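Local structure of probable 2-dehydro-3-deoxygalactonokinase DgoK1 (Sinorhizobium meliloti, 3T69) at residues R20-G25 / D289-V294; T50-H55 / L65-C70; T130-A135 / K154-A159; A199-A204 / Y274-E279. The protein probably phosphorylates 2-dehydro-3-deoxy-D-galactonate at the expense of ATP, a step in the breakdown of galactose by the DeLey-Doudoroff pathway. One frame throughout, in Å; residues are numbered along the deposited sequence.

The four contacts sample a chain assigned to the actin-like ATPase (ASKHA) superfamily, whose members typically bind ATP in the cleft between two lobes. Interactions 1 and 2 share one sheet, their centres about 14 Å apart, and V294 CG1 meets C70 SG at 4.0 Å. Helix 128-139 of interaction 3 continues this packing: Q131 CG lies 3.5 Å from V294 CG1, and T130 OG1 lies 3.4 Å from C70 CB. Interaction 3 reaches interaction 4 from the second sheet, where W155 CH2 is 3.7 Å from L278 CD2. Interactions 2 and 4 are the most widely separated pair and lie on opposite sides of the chain's centre, with centres about 38 Å apart and nearest atoms about 19 Å apart.

Interaction 1: R20-G25 / D289-V294; sequences RLWIIG and DADEAV
The shortest polar bond within these two segments, 3.0 Å from E292 N to D289 OD1, is an N-cap on the helix whose D291 and V294 pack against W22 of strand 20-24. The N-H...O angle of 151° is moderately straight, and the oxygen is met on its anti side, with the donor tilted out of the carboxylate plane. Behind the cap the helix is under way, as the 3.1 Å bond from V294 N to A290 O indicates. In fold terms, this joins helix 290-305, near the C-terminal end of the chain, to the sheet formed by its first strands, in a protein assigned to the actin-like ATPase (ASKHA) superfamily.

W22 supplies nearly all of the strand side of the contact. Its CG stands beside the backbone N and opposite the carbonyl carbon (chi1 -64°), which swings the indole toward the helix, its six-membered ring leading. D291 comes to the rim of that ring: its CB lies close to the ring plane, 4.0 Å from W22 CZ2, while the carboxylate plane is turned 85° from the indole. The aspartate therefore meets the tryptophan through its methylene, and its charged end serves another partner, D291 OD2 forming a salt bridge with R35 of strand 30-36. V294 also touches D13 of strand 9-14, so this turn of helix touches both W22's strand and its neighbour. Its branch crosses the indole at about a right angle, with V294 CG2 resting obliquely 3.9 Å from W22 CH2.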
loop_
_atom_site.group_PDB
_atom_site.type_symbol
_atom_site.label_atom_id
_atom_site.label_comp_id
_atom_site.label_asym_id
_atom_site.label_seq_id
_atom_site.Cartn_x
_atom_site.Cartn_y
_atom_site.Cartn_z
ATOM N N ARG B 20 9.624 -17.767 18.773
ATOM C CA ARG B 20 9.709 -17.703 20.216
ATOM C C ARG B 20 9.405 -19.065 20.864
ATOM O O ARG B 20 8.483 -19.755 20.442
ATOM C CB ARG B 20 8.773 -16.602 20.767
ATOM N N LEU B 21 10.178 -19.424 21.891
ATOM C CA LEU B 21 9.991 -20.661 22.668
ATOM C C LEU B 21 9.975 -20.441 24.195
ATOM O O LEU B 21 10.655 -19.579 24.718
ATOM C CB LEU B 21 11.079 -21.664 22.304
ATOM C CG LEU B 21 11.020 -23.024 22.989
ATOM C CD1 LEU B 21 11.503 -24.115 22.075
ATOM C CD2 LEU B 21 11.835 -23.036 24.239
ATOM N N TRP B 22 9.193 -21.253 24.897
ATOM C CA TRP B 22 9.142 -21.272 26.362
ATOM C C TRP B 22 9.101 -22.735 26.834
ATOM O O TRP B 22 8.293 -23.509 26.347
ATOM C CB TRP B 22 7.871 -20.573 26.895
ATOM C CG TRP B 22 7.676 -19.069 26.624
ATOM C CD1 TRP B 22 8.008 -18.021 27.456
ATOM C CD2 TRP B 22 7.025 -18.479 25.490
ATOM N NE1 TRP B 22 7.632 -16.819 26.889
ATOM C CE2 TRP B 22 7.035 -17.074 25.681
ATOM C CE3 TRP B 22 6.458 -18.995 24.316
ATOM C CZ2 TRP B 22 6.494 -16.191 24.733
ATOM C CZ3 TRP B 22 5.917 -18.115 23.385
ATOM C CH2 TRP B 22 5.940 -16.733 23.597
ATOM N N ILE B 23 9.946 -23.099 27.798
ATOM C CA ILE B 23 9.922 -24.428 28.384
ATOM C C ILE B 23 9.135 -24.273 29.666
ATOM O O ILE B 23 9.377 -23.337 30.399
ATOM C CB ILE B 23 11.336 -24.883 28.725
ATOM C CG1 ILE B 23 12.274 -24.804 27.516
ATOM C CG2 ILE B 23 11.320 -26.284 29.378
ATOM C CD1 ILE B 23 12.203 -25.975 26.596
ATOM N N ILE B 24 8.200 -25.173 29.942
ATOM C CA ILE B 24 7.306 -25.012 31.092
ATOM C C ILE B 24 7.343 -26.218 32.058
ATOM O O ILE B 24 7.459 -27.377 31.622
ATOM C CB ILE B 24 5.844 -24.748 30.623
ATOM C CG1 ILE B 24 5.765 -23.528 29.712
ATOM C CG2 ILE B 24 4.853 -24.610 31.808
ATOM C CD1 ILE B 24 6.074 -22.201 30.379
ATOM N N GLY B 25 7.231 -25.957 33.364
ATOM C CA GLY B 25 7.188 -27.037 34.355
ATOM C C GLY B 25 5.779 -27.355 34.821
ATOM O O GLY B 25 4.877 -26.532 34.678
ATOM N N ASP B 289 -0.822 -7.882 27.669
ATOM C CA ASP B 289 0.491 -8.104 27.090
ATOM C C ASP B 289 0.346 -9.208 26.061
ATOM O O ASP B 289 -0.437 -10.146 26.261
ATOM C CB ASP B 289 1.554 -8.435 28.143
ATOM C CG ASP B 289 2.947 -8.657 27.528
ATOM O OD1 ASP B 289 3.441 -9.814 27.573
ATOM O OD2 ASP B 289 3.560 -7.696 26.996
ATOM N N ALA B 290 1.097 -9.088 24.965
ATOM C CA ALA B 290 0.940 -9.981 23.818
ATOM C C ALA B 290 1.476 -11.356 24.122
ATOM O O ALA B 290 0.762 -12.360 23.939
ATOM C CB ALA B 290 1.617 -9.418 22.575
ATOM N N ASP B 291 2.727 -11.400 24.572
ATOM C CA ASP B 291 3.348 -12.678 24.932
ATOM C C ASP B 291 2.724 -13.332 26.210
ATOM O O ASP B 291 2.607 -14.549 26.321
ATOM C CB ASP B 291 4.884 -12.560 24.930
ATOM C CG ASP B 291 5.486 -12.343 23.472
ATOM O OD1 ASP B 291 4.724 -12.355 22.469
ATOM O OD2 ASP B 291 6.733 -12.194 23.323
ATOM N N GLU B 292 2.250 -12.541 27.151
ATOM C CA GLU B 292 1.543 -13.182 28.249
ATOM C C GLU B 292 0.301 -13.952 27.728
ATOM O O GLU B 292 0.039 -15.064 28.147
ATOM C CB GLU B 292 1.198 -12.178 29.397
ATOM N N ALA B 293 -0.427 -13.384 26.775
ATOM C CA ALA B 293 -1.570 -14.069 26.157
ATOM C C ALA B 293 -1.233 -15.302 25.302
ATOM O O ALA B 293 -2.048 -16.243 25.285
ATOM C CB ALA B 293 -2.431 -13.102 25.379
ATOM N N VAL B 294 -0.085 -15.307 24.598
ATOM C CA VAL B 294 0.285 -16.516 23.858
ATOM C C VAL B 294 0.722 -17.625 24.766
ATOM O O VAL B 294 0.247 -18.760 24.585
ATOM C CB VAL B 294 1.444 -16.433 22.843
ATOM C CG1 VAL B 294 0.939 -16.583 21.441
ATOM C CG2 VAL B 294 2.347 -15.274 23.068
#

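Interaction 2: T50-H55 / L65-C70; sequences TILDGH and LPIIIC
Apolar methyl contacts make up the whole meeting of L52, on helix 50-58, with I67 and I69 of the strand. L52 points its CG away from its own nitrogen (chi1 -175°) and straight at the sheet, bridging a CA separation of 9.6 Å between L52 and I67. I67 meets it tip to tip: I67 CD1 sits at the fork of the isopropyl group, 3.9 Å from both L52 CD1 and L52 CD2. I69, two residues on and on the same side of the strand, reaches L52 CD2 with its CD1 at 4.0 Å. Replacing L52 with an alanine would probably open a gap between helix and strand, leaving the delta methyls of both isoleucines without this partner.

The polar bonds lie beside this cluster. H55 is hydrogen-bonded through ND1 to R34 and through NE2 to E38, and its ring stacks on F19. On the strand, I67 and I68 pair by backbone bonds with strands on both sides. Helix 50-58 thus covers a central strand in the crossover from strand 30-36 to the parallel strand 67-71, the beta-beta-beta-alpha-beta start typical of the ribonuclease H-like lobes of ASKHA proteins.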
loop_
_atom_site.group_PDB
_atom_site.type_symbol
_atom_site.label_atom_id
_atom_site.label_comp_id
_atom_site.label_asym_id
_atom_site.label_seq_id
_atom_site.Cartn_x
_atom_site.Cartn_y
_atom_site.Cartn_z
ATOM N N THR B 50 14.927 -28.631 11.893
ATOM C CA THR B 50 16.234 -28.271 12.335
ATOM C C THR B 50 16.241 -27.055 13.244
ATOM O O THR B 50 16.942 -27.021 14.229
ATOM C CB THR B 50 17.062 -27.975 11.096
ATOM O OG1 THR B 50 17.929 -29.066 10.838
ATOM C CG2 THR B 50 17.864 -26.755 11.276
ATOM N N ILE B 51 15.458 -26.053 12.940
ATOM C CA ILE B 51 15.427 -24.899 13.794
ATOM C C ILE B 51 14.908 -25.255 15.162
ATOM O O ILE B 51 15.393 -24.772 16.161
ATOM C CB ILE B 51 14.559 -23.819 13.199
ATOM C CG1 ILE B 51 15.173 -23.333 11.916
ATOM C CG2 ILE B 51 14.425 -22.666 14.133
ATOM C CD1 ILE B 51 14.229 -22.628 11.091
ATOM N N LEU B 52 13.899 -26.093 15.194
ATOM C CA LEU B 52 13.303 -26.540 16.435
ATOM C C LEU B 52 14.260 -27.406 17.272
ATOM O O LEU B 52 14.252 -27.316 18.508
ATOM C CB LEU B 52 12.010 -27.284 16.166
ATOM C CG LEU B 52 11.173 -27.747 17.358
ATOM C CD1 LEU B 52 11.102 -26.726 18.498
ATOM C CD2 LEU B 52 9.808 -28.017 16.836
ATOM N N ASP B 53 15.072 -28.239 16.610
ATOM C CA ASP B 53 16.014 -29.100 17.337
ATOM C C ASP B 53 17.177 -28.297 17.946
ATOM O O ASP B 53 17.561 -28.547 19.101
ATOM C CB ASP B 53 16.461 -30.301 16.487
ATOM C CG ASP B 53 15.356 -31.374 16.373
ATOM O OD1 ASP B 53 14.458 -31.412 17.247
ATOM O OD2 ASP B 53 15.370 -32.175 15.413
ATOM N N GLY B 54 17.673 -27.311 17.180
ATOM C CA GLY B 54 18.693 -26.359 17.622
ATOM C C GLY B 54 18.318 -25.655 18.910
ATOM O O GLY B 54 19.022 -25.741 19.907
ATOM N N HIS B 55 17.185 -24.973 18.913
ATOM C CA HIS B 55 16.703 -24.309 20.129
ATOM C C HIS B 55 16.472 -25.233 21.321
ATOM O O HIS B 55 16.651 -24.833 22.490
ATOM C CB HIS B 55 15.471 -23.478 19.820
ATOM C CG HIS B 55 15.800 -22.232 19.073
ATOM N ND1 HIS B 55 16.396 -21.144 19.676
ATOM C CD2 HIS B 55 15.692 -21.924 17.760
ATOM C CE1 HIS B 55 16.606 -20.202 18.774
ATOM N NE2 HIS B 55 16.182 -20.649 17.604
ATOM N N LEU B 65 10.310 -34.222 25.569
ATOM C CA LEU B 65 9.423 -33.199 26.044
ATOM C C LEU B 65 8.608 -32.907 24.840
ATOM O O LEU B 65 9.176 -32.696 23.774
ATOM C CB LEU B 65 10.199 -31.962 26.484
ATOM C CG LEU B 65 9.342 -30.813 27.027
ATOM C CD1 LEU B 65 8.819 -31.068 28.471
ATOM C CD2 LEU B 65 10.094 -29.458 26.885
ATOM N N PRO B 66 7.269 -32.908 24.997
ATOM C CA PRO B 66 6.359 -32.690 23.875
ATOM C C PRO B 66 6.410 -31.219 23.483
ATOM O O PRO B 66 7.013 -30.433 24.204
ATOM C CB PRO B 66 4.981 -33.047 24.462
ATOM C CG PRO B 66 5.126 -32.873 25.927
ATOM C CD PRO B 66 6.564 -32.901 26.297
ATOM N N ILE B 67 5.771 -30.856 22.365
ATOM C CA ILE B 67 5.841 -29.504 21.785
ATOM C C ILE B 67 4.492 -29.078 21.234
ATOM O O ILE B 67 3.888 -29.781 20.426
ATOM C CB ILE B 67 6.855 -29.430 20.642
ATOM C CG1 ILE B 67 8.125 -30.196 21.021
ATOM C CG2 ILE B 67 7.155 -28.009 20.280
ATOM C CD1 ILE B 67 9.396 -29.623 20.393
ATOM N N ILE B 68 4.052 -27.903 21.669
ATOM C CA ILE B 68 2.830 -27.302 21.215
ATOM C C ILE B 68 3.195 -25.986 20.515
ATOM O O ILE B 68 3.933 -25.157 21.058
ATOM C CB ILE B 68 1.872 -27.119 22.377
ATOM C CG1 ILE B 68 0.496 -26.653 21.904
ATOM C CG2 ILE B 68 2.478 -26.246 23.423
ATOM C CD1 ILE B 68 -0.176 -27.644 20.929
ATOM N N ILE B 69 2.712 -25.845 19.282
ATOM C CA ILE B 69 3.101 -24.747 18.413
ATOM C C ILE B 69 1.898 -24.094 17.791
ATOM O O ILE B 69 1.031 -24.772 17.252
ATOM C CB ILE B 69 3.962 -25.209 17.254
ATOM C CG1 ILE B 69 5.069 -26.167 17.729
ATOM C CG2 ILE B 69 4.488 -24.010 16.548
ATOM C CD1 ILE B 69 5.996 -26.672 16.604
ATOM N N CYS B 70 1.852 -22.771 17.862
ATOM C CA CYS B 70 0.832 -21.997 17.204
ATOM C C CYS B 70 1.492 -21.141 16.101
ATOM O O CYS B 70 2.713 -21.001 16.080
ATOM C CB CYS B 70 0.087 -21.134 18.245
ATOM S SG CYS B 70 1.033 -19.744 18.912
#

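Interaction 3: T130-A135 / K154-A159; sequences TQLLGA and KWVRLA
L132, L158 and V156 account for nearly all of the 143 Å² buried between helix 128-139 and strand 153-159, and L132 alone contributes almost half. It is the one helix side chain that touches the strand, and it divides its two methyls between the two strand residues. CG of L132 stands beside the backbone N (chi1 -72°), and from there the fork opens toward the sheet.

One branch meets V156 tip to tip, with L132 CD1 3.8 Å from V156 CG1. That valine methyl lies opposite its own backbone N (chi1 -171°), which carries it off the strand toward the helix. The other branch passes alongside L158: the two side chains slide past each other in opposite directions, and L132 CD2 comes to 4.1 Å from L158 CD2. V156 and L158 are two residues apart and so emerge on the same face of the strand, while W155 points the other way, its NE1 bonded to E248. The CA atoms of L132 and L158 are 8.8 Å apart.

The neighbours extend the apolar layer, M148 of strand 143-148 touching L132 and F166 of strand 162-169 touching V156. With only methyl groups meeting, the contact has no directional bond and rests on apolar packing; it is probably little affected by changes in ionisation.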
loop_
_atom_site.group_PDB
_atom_site.type_symbol
_atom_site.label_atom_id
_atom_site.label_comp_id
_atom_site.label_asym_id
_atom_site.label_seq_id
_atom_site.Cartn_x
_atom_site.Cartn_y
_atom_site.Cartn_z
ATOM N N THR B 130 -4.587 -18.208 19.377
ATOM C CA THR B 130 -3.986 -18.704 20.581
ATOM C C THR B 130 -3.753 -17.617 21.657
ATOM O O THR B 130 -3.869 -17.895 22.857
ATOM C CB THR B 130 -2.719 -19.473 20.271
ATOM O OG1 THR B 130 -3.081 -20.592 19.443
ATOM C CG2 THR B 130 -2.085 -19.972 21.561
ATOM N N GLN B 131 -3.488 -16.382 21.222
ATOM C CA GLN B 131 -3.483 -15.268 22.146
ATOM C C GLN B 131 -4.908 -15.041 22.606
ATOM O O GLN B 131 -5.143 -14.513 23.671
ATOM C CB GLN B 131 -2.876 -14.017 21.516
ATOM C CG GLN B 131 -1.547 -14.276 20.768
ATOM C CD GLN B 131 -0.965 -13.016 20.114
ATOM O OE1 GLN B 131 -1.494 -12.489 19.139
ATOM N NE2 GLN B 131 0.139 -12.539 20.660
ATOM N N LEU B 132 -5.882 -15.455 21.840
ATOM C CA LEU B 132 -7.243 -15.259 22.333
ATOM C C LEU B 132 -7.697 -16.383 23.245
ATOM O O LEU B 132 -8.581 -16.200 24.098
ATOM C CB LEU B 132 -8.236 -15.086 21.192
ATOM C CG LEU B 132 -8.196 -13.781 20.410
ATOM C CD1 LEU B 132 -8.990 -13.955 19.120
ATOM C CD2 LEU B 132 -8.748 -12.634 21.231
ATOM N N LEU B 133 -7.113 -17.560 23.062
ATOM C CA LEU B 133 -7.402 -18.675 23.960
ATOM C C LEU B 133 -6.869 -18.228 25.322
ATOM O O LEU B 133 -7.567 -18.313 26.336
ATOM C CB LEU B 133 -6.714 -19.961 23.487
ATOM C CG LEU B 133 -6.714 -21.168 24.429
ATOM C CD1 LEU B 133 -8.105 -21.658 24.749
ATOM C CD2 LEU B 133 -5.857 -22.238 23.802
ATOM N N GLY B 134 -5.643 -17.713 25.281
ATOM C CA GLY B 134 -4.964 -17.205 26.430
ATOM C C GLY B 134 -5.754 -16.196 27.232
ATOM O O GLY B 134 -5.870 -16.334 28.437
ATOM N N ALA B 135 -6.329 -15.203 26.572
ATOM C CA ALA B 135 -6.772 -14.023 27.288
ATOM C C ALA B 135 -8.265 -13.942 27.544
ATOM O O ALA B 135 -8.700 -13.093 28.323
ATOM C CB ALA B 135 -6.277 -12.767 26.602
ATOM N N LYS B 154 -5.395 -7.661 13.644
ATOM C CA LYS B 154 -6.701 -8.275 13.731
ATOM C C LYS B 154 -7.698 -7.500 14.617
ATOM O O LYS B 154 -7.323 -7.007 15.689
ATOM C CB LYS B 154 -6.524 -9.733 14.155
ATOM C CG LYS B 154 -6.560 -10.703 12.977
ATOM C CD LYS B 154 -5.263 -10.990 12.277
ATOM C CE LYS B 154 -5.658 -11.310 10.876
ATOM N NZ LYS B 154 -4.717 -12.068 10.034
ATOM N N TRP B 155 -8.941 -7.361 14.175
ATOM C CA TRP B 155 -9.999 -6.782 15.028
ATOM C C TRP B 155 -11.096 -7.821 15.266
ATOM O O TRP B 155 -11.757 -8.244 14.329
ATOM C CB TRP B 155 -10.577 -5.495 14.427
ATOM C CG TRP B 155 -9.631 -4.272 14.635
ATOM C CD1 TRP B 155 -8.377 -4.097 14.105
ATOM C CD2 TRP B 155 -9.892 -3.106 15.416
ATOM N NE1 TRP B 155 -7.843 -2.907 14.509
ATOM C CE2 TRP B 155 -8.753 -2.273 15.314
ATOM C CE3 TRP B 155 -10.963 -2.696 16.211
ATOM C CZ2 TRP B 155 -8.660 -1.043 15.983
ATOM C CZ3 TRP B 155 -10.885 -1.486 16.873
ATOM C CH2 TRP B 155 -9.739 -0.658 16.746
ATOM N N VAL B 156 -11.271 -8.241 16.522
ATOM C CA VAL B 156 -12.065 -9.446 16.841
ATOM C C VAL B 156 -13.295 -9.193 17.759
ATOM O O VAL B 156 -13.165 -8.578 18.815
ATOM C CB VAL B 156 -11.138 -10.498 17.468
ATOM C CG1 VAL B 156 -11.830 -11.846 17.614
ATOM C CG2 VAL B 156 -9.876 -10.620 16.663
ATOM N N ARG B 157 -14.472 -9.627 17.344
ATOM C CA ARG B 157 -15.619 -9.559 18.215
ATOM C C ARG B 157 -15.637 -10.858 19.043
ATOM O O ARG B 157 -15.961 -11.948 18.520
ATOM C CB ARG B 157 -16.965 -9.353 17.456
ATOM C CG ARG B 157 -16.891 -8.690 16.028
ATOM C CD ARG B 157 -18.258 -8.232 15.371
ATOM N NE ARG B 157 -19.477 -8.986 15.759
ATOM C CZ ARG B 157 -20.115 -9.905 15.013
ATOM N NH1 ARG B 157 -19.654 -10.256 13.806
ATOM N NH2 ARG B 157 -21.218 -10.499 15.494
ATOM N N LEU B 158 -15.311 -10.720 20.336
ATOM C CA LEU B 158 -15.236 -11.829 21.310
ATOM C C LEU B 158 -16.436 -11.851 22.281
ATOM O O LEU B 158 -16.821 -10.814 22.804
ATOM C CB LEU B 158 -13.933 -11.710 22.087
ATOM C CG LEU B 158 -13.578 -12.801 23.083
ATOM C CD1 LEU B 158 -13.771 -14.226 22.478
ATOM C CD2 LEU B 158 -12.155 -12.594 23.567
ATOM N N ALA B 159 -17.069 -12.988 22.471
ATOM C CA ALA B 159 -18.121 -13.078 23.463
ATOM C C ALA B 159 -18.174 -14.424 24.128
ATOM O O ALA B 159 -18.517 -15.379 23.488
ATOM C CB ALA B 159 -19.434 -12.794 22.834
#

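Interaction 4: A199-A204 / Y274-E279; sequences AAFTDA and YRTALE
The phenyl ring of F201 meets the neighbouring helix edge-on: the methyl of A277 lies near the ring plane, with A277 CB 3.6 Å from both F201 CE2 and F201 CZ. T276 comes to the same ring obliquely, its CG2 4.3 Å from F201 CE2. Around the contact, S241 and L273 also touch the F201 side chain. This is a helix-helix crossing between helices 199-210 and 268-280; the short segments approach to 10.0 Å between axes, with a signed angle of -52°.

The ring bridges that spacing because its CG points away from the backbone N of F201 (chi1 180°), laying the aromatic group across to the small residue opposite. A277 in turn allows the close approach: its CA is 4.0 Å from F201 CE2, so the ring edge reaches almost to the backbone of the second helix. I245 of helix 233-252 also packs on A277, bringing a third helix to this junction.

T276 divides its branches by chemistry. Its OG1 bonds to the T272 carbonyl one turn back in its own helix, while its methyl faces the partner helix. There T202 CG2 meets T276 CG2 at 4.4 Å.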
loop_
_atom_site.group_PDB
_atom_site.type_symbol
_atom_site.label_atom_id
_atom_site.label_comp_id
_atom_site.label_asym_id
_atom_site.label_seq_id
_atom_site.Cartn_x
_atom_site.Cartn_y
_atom_site.Cartn_z
ATOM N N ALA B 199 3.529 15.036 17.218
ATOM C CA ALA B 199 2.267 15.486 16.630
ATOM C C ALA B 199 2.154 15.034 15.174
ATOM O O ALA B 199 1.050 14.800 14.683
ATOM C CB ALA B 199 2.132 17.007 16.753
ATOM N N ALA B 200 3.294 14.908 14.497
ATOM C CA ALA B 200 3.309 14.350 13.153
ATOM C C ALA B 200 2.445 13.068 13.124
ATOM O O ALA B 200 1.546 12.940 12.275
ATOM C CB ALA B 200 4.725 14.091 12.678
ATOM N N PHE B 201 2.651 12.180 14.104
ATOM C CA PHE B 201 1.894 10.932 14.194
ATOM C C PHE B 201 0.390 11.045 14.423
ATOM O O PHE B 201 -0.385 10.436 13.676
ATOM C CB PHE B 201 2.525 9.937 15.182
ATOM C CG PHE B 201 1.770 8.636 15.295
ATOM C CD1 PHE B 201 1.884 7.650 14.303
ATOM C CD2 PHE B 201 0.927 8.394 16.376
ATOM C CE1 PHE B 201 1.159 6.430 14.401
ATOM C CE2 PHE B 201 0.188 7.190 16.481
ATOM C CZ PHE B 201 0.315 6.202 15.495
ATOM N N THR B 202 -0.054 11.777 15.434
ATOM C CA THR B 202 -1.501 11.826 15.698
ATOM C C THR B 202 -2.259 12.715 14.727
ATOM O O THR B 202 -3.484 12.554 14.578
ATOM C CB THR B 202 -1.868 12.250 17.159
ATOM O OG1 THR B 202 -1.337 13.560 17.452
ATOM C CG2 THR B 202 -1.353 11.231 18.149
ATOM N N ASP B 203 -1.568 13.681 14.106
ATOM C CA ASP B 203 -2.192 14.452 13.019
ATOM C C ASP B 203 -2.570 13.504 11.866
ATOM O O ASP B 203 -3.728 13.522 11.421
ATOM C CB ASP B 203 -1.286 15.576 12.476
ATOM C CG ASP B 203 -1.072 16.731 13.467
ATOM O OD1 ASP B 203 -1.892 16.882 14.422
ATOM O OD2 ASP B 203 -0.062 17.486 13.256
ATOM N N ALA B 204 -1.597 12.683 11.428
ATOM C CA ALA B 204 -1.765 11.684 10.370
ATOM C C ALA B 204 -2.954 10.774 10.648
ATOM O O ALA B 204 -3.857 10.622 9.790
ATOM C CB ALA B 204 -0.524 10.878 10.211
ATOM N N TYR B 274 -0.121 1.956 19.100
ATOM C CA TYR B 274 -1.560 1.798 18.966
ATOM C C TYR B 274 -2.435 2.386 20.072
ATOM O O TYR B 274 -3.569 2.821 19.803
ATOM C CB TYR B 274 -1.948 0.336 18.722
ATOM C CG TYR B 274 -1.904 -0.103 17.266
ATOM C CD1 TYR B 274 -3.079 -0.306 16.543
ATOM C CD2 TYR B 274 -0.702 -0.311 16.617
ATOM C CE1 TYR B 274 -3.055 -0.727 15.185
ATOM C CE2 TYR B 274 -0.673 -0.732 15.275
ATOM C CZ TYR B 274 -1.846 -0.922 14.574
ATOM O OH TYR B 274 -1.793 -1.344 13.266
ATOM N N ARG B 275 -1.939 2.397 21.318
ATOM C CA ARG B 275 -2.767 2.899 22.441
ATOM C C ARG B 275 -2.818 4.379 22.208
ATOM O O ARG B 275 -3.871 5.030 22.352
ATOM C CB ARG B 275 -2.124 2.583 23.831
ATOM N N THR B 276 -1.650 4.891 21.819
ATOM C CA THR B 276 -1.480 6.299 21.511
ATOM C C THR B 276 -2.468 6.674 20.408
ATOM O O THR B 276 -3.275 7.620 20.537
ATOM C CB THR B 276 -0.051 6.531 21.050
ATOM O OG1 THR B 276 0.832 6.117 22.089
ATOM C CG2 THR B 276 0.211 7.972 20.714
ATOM N N ALA B 277 -2.437 5.882 19.343
ATOM C CA ALA B 277 -3.274 6.148 18.216
ATOM C C ALA B 277 -4.749 5.961 18.580
ATOM O O ALA B 277 -5.600 6.741 18.160
ATOM C CB ALA B 277 -2.833 5.276 17.032
ATOM N N LEU B 278 -5.061 4.947 19.369
ATOM C CA LEU B 278 -6.471 4.691 19.714
ATOM C C LEU B 278 -7.118 5.714 20.682
ATOM O O LEU B 278 -8.329 6.037 20.570
ATOM C CB LEU B 278 -6.654 3.264 20.259
ATOM C CG LEU B 278 -6.373 2.101 19.305
ATOM C CD1 LEU B 278 -5.993 0.869 20.059
ATOM C CD2 LEU B 278 -7.574 1.829 18.403
ATOM N N GLU B 279 -6.332 6.201 21.645
ATOM C CA GLU B 279 -6.854 7.176 22.583
ATOM C C GLU B 279 -7.152 8.471 21.849
ATOM O O GLU B 279 -8.273 8.997 21.962
ATOM C CB GLU B 279 -5.904 7.370 23.764
ATOM C CG GLU B 279 -6.075 6.274 24.809
ATOM C CD GLU B 279 -4.872 6.074 25.739
ATOM O OE1 GLU B 279 -3.709 6.413 25.406
ATOM O OE2 GLU B 279 -5.111 5.514 26.824
#